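Local coordinates for protein thiol-activated cytolysin (Desulfobulbus propionicus, PDB 6NAL) that probably acts as a cholesterol-dependent cytolysin, a pore-forming toxin of a Gram-negative bacterium that perforates membranes, at residues 58-63 with 335-340. Numbering follows the deposited sequence.
Sequences DFDIAV and NYYTVF
The carbonyl oxygen of I61 is the atom on which Y336 and N335 converge. Y336 N donates to I61 O at 3.1 Å, with an N-H...O angle of 160°, so this bond is nearly straight. N335 adds a weak second bond from its amide, ND2 to I61 O at 3.3 Å, and N335 CA makes a bent CA-H...O contact with the same oxygen (131° at the hydrogen). The amide can reach back because N335 CG stands beside its own backbone N, opposite the carbonyl carbon (chi1 -62°). ND2 also donates to G164 O, and OD1 accepts from K194 NZ; these outside bonds fix which end of the amide faces I61.

Y336 has the largest area buried by the contact, just ahead of N335; its ring meets three neighbours. A62 O meets it at the edge, in the ring plane, 3.4 Å from CE1. Two aliphatic branches approach the same ring obliquely: I61 CG2 lies 3.5 Å from Y336 CE1, and V63 CG2 lies 3.7 Å from Y336 CD1. One water joins the backbones as well, accepting from I61 N and donating to Y336 O, each at 2.8 Å from the water O; its link to D60 OD1 is weak.

A62 and N335 form a single beta bridge (CA-CA 4.3 Å), and V63 adds a backbone bond to L334. The chain leaving strand 44-59 thus clips onto strand 332-340, which also pairs antiparallel with strand 232-250. This single bridge, with the neighbouring V63-L334 bond, joins the chain just past the core end of strand 44-59, which belongs to the long sheet linking to the C-terminal beta sandwich, to the bent antiparallel core sheet characteristic of the MACPF/CDC fold.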
loop_
_atom_site.group_PDB
_atom_site.type_symbol
_atom_site.label_atom_id
_atom_site.label_comp_id
_atom_site.label_asym_id
_atom_site.label_seq_id
_atom_site.Cartn_x
_atom_site.Cartn_y
_atom_site.Cartn_z
ATOM N N ASP A 58 -22.168 6.262 15.011
ATOM C CA ASP A 58 -23.464 6.706 15.533
ATOM C C ASP A 58 -24.152 7.640 14.546
ATOM O O ASP A 58 -23.556 8.606 14.081
ATOM C CB ASP A 58 -23.255 7.407 16.863
ATOM C CG ASP A 58 -22.816 6.459 17.950
ATOM O OD1 ASP A 58 -23.041 5.208 17.827
ATOM O OD2 ASP A 58 -22.227 6.979 18.926
ATOM N N PHE A 59 -25.401 7.336 14.193
ATOM C CA PHE A 59 -26.131 8.131 13.208
ATOM C C PHE A 59 -26.794 9.303 13.920
ATOM O O PHE A 59 -27.667 9.111 14.791
ATOM C CB PHE A 59 -27.164 7.281 12.472
ATOM C CG PHE A 59 -27.850 7.982 11.323
ATOM C CD1 PHE A 59 -27.153 8.818 10.459
ATOM C CD2 PHE A 59 -29.213 7.788 11.101
ATOM C CE1 PHE A 59 -27.805 9.466 9.387
ATOM C CE2 PHE A 59 -29.873 8.416 10.039
ATOM C CZ PHE A 59 -29.167 9.249 9.173
ATOM N N ASP A 60 -26.378 10.505 13.533
ATOM C CA ASP A 60 -26.983 11.760 13.986
ATOM C C ASP A 60 -28.220 12.098 13.157
ATOM O O ASP A 60 -28.176 12.089 11.916
ATOM C CB ASP A 60 -25.988 12.915 13.844
ATOM C CG ASP A 60 -25.470 13.413 15.161
ATOM O OD1 ASP A 60 -25.964 12.931 16.206
ATOM O OD2 ASP A 60 -24.562 14.293 15.140
ATOM N N ILE A 61 -29.322 12.415 13.829
ATOM C CA ILE A 61 -30.592 12.640 13.141
ATOM C C ILE A 61 -30.760 14.139 12.935
ATOM O O ILE A 61 -30.921 14.884 13.903
ATOM C CB ILE A 61 -31.777 12.069 13.921
ATOM C CG1 ILE A 61 -31.505 10.659 14.448
ATOM C CG2 ILE A 61 -32.999 12.130 13.061
ATOM C CD1 ILE A 61 -31.371 9.645 13.418
ATOM N N ALA A 62 -30.700 14.586 11.683
ATOM C CA ALA A 62 -30.983 15.970 11.343
ATOM C C ALA A 62 -32.469 16.280 11.468
ATOM O O ALA A 62 -33.335 15.436 11.231
ATOM C CB ALA A 62 -30.546 16.289 9.919
ATOM N N VAL A 63 -32.758 17.514 11.852
ATOM C CA VAL A 63 -34.112 18.037 11.735
ATOM C C VAL A 63 -34.415 18.308 10.271
ATOM O O VAL A 63 -33.836 19.220 9.687
ATOM C CB VAL A 63 -34.282 19.343 12.520
ATOM C CG1 VAL A 63 -35.626 19.986 12.179
ATOM C CG2 VAL A 63 -34.216 19.149 14.014
ATOM N N ASN A 335 -29.926 19.169 14.874
ATOM C CA ASN A 335 -30.115 17.768 15.200
ATOM C C ASN A 335 -31.101 17.652 16.350
ATOM O O ASN A 335 -31.262 18.581 17.143
ATOM C CB ASN A 335 -28.777 17.115 15.535
ATOM C CG ASN A 335 -27.796 17.135 14.353
ATOM O OD1 ASN A 335 -26.981 18.062 14.213
ATOM N ND2 ASN A 335 -27.868 16.123 13.512
ATOM N N TYR A 336 -31.780 16.517 16.415
ATOM C CA TYR A 336 -32.700 16.235 17.501
ATOM C C TYR A 336 -32.428 14.807 17.949
ATOM O O TYR A 336 -31.885 13.981 17.208
ATOM C CB TYR A 336 -34.205 16.530 17.123
ATOM C CG TYR A 336 -34.880 15.575 16.186
ATOM C CD1 TYR A 336 -34.596 15.591 14.842
ATOM C CD2 TYR A 336 -35.809 14.651 16.648
ATOM C CE1 TYR A 336 -35.160 14.666 13.966
ATOM C CE2 TYR A 336 -36.420 13.751 15.771
ATOM C CZ TYR A 336 -36.089 13.772 14.437
ATOM O OH TYR A 336 -36.677 12.884 13.576
ATOM N N TYR A 337 -32.767 14.561 19.207
ATOM C CA TYR A 337 -32.528 13.315 19.910
ATOM C C TYR A 337 -33.847 12.857 20.496
ATOM O O TYR A 337 -34.577 13.658 21.108
ATOM C CB TYR A 337 -31.475 13.491 21.008
ATOM C CG TYR A 337 -30.184 14.015 20.398
ATOM C CD1 TYR A 337 -29.981 15.390 20.229
ATOM C CD2 TYR A 337 -29.199 13.139 19.922
ATOM C CE1 TYR A 337 -28.837 15.875 19.651
ATOM C CE2 TYR A 337 -28.041 13.624 19.334
ATOM C CZ TYR A 337 -27.867 14.999 19.204
ATOM O OH TYR A 337 -26.727 15.505 18.612
ATOM N N THR A 338 -34.168 11.587 20.231
ATOM C CA THR A 338 -35.400 10.951 20.661
ATOM C C THR A 338 -35.074 9.928 21.729
ATOM O O THR A 338 -34.029 9.274 21.692
ATOM C CB THR A 338 -36.146 10.201 19.531
ATOM O OG1 THR A 338 -35.242 9.393 18.752
ATOM C CG2 THR A 338 -36.814 11.175 18.646
ATOM N N VAL A 339 -36.018 9.745 22.619
ATOM C CA VAL A 339 -36.030 8.700 23.621
ATOM C C VAL A 339 -37.370 7.950 23.479
ATOM O O VAL A 339 -38.353 8.500 22.970
ATOM C CB VAL A 339 -35.777 9.407 24.972
ATOM C CG1 VAL A 339 -37.079 9.963 25.575
ATOM C CG2 VAL A 339 -34.968 8.541 25.906
ATOM N N PHE A 340 -37.377 6.653 23.805
ATOM C CA PHE A 340 -38.619 5.888 23.804
ATOM C C PHE A 340 -39.513 6.360 24.954
ATOM O O PHE A 340 -39.042 6.606 26.070
ATOM C CB PHE A 340 -38.346 4.385 23.913
ATOM C CG PHE A 340 -37.788 3.794 22.649
ATOM C CD1 PHE A 340 -38.623 3.509 21.569
ATOM C CD2 PHE A 340 -36.435 3.530 22.542
ATOM C CE1 PHE A 340 -38.109 2.969 20.377
ATOM C CE2 PHE A 340 -35.897 3.001 21.366
ATOM C CZ PHE A 340 -36.722 2.723 20.270
HETATM O O HOH W 1 -29.377 12.869 16.576
#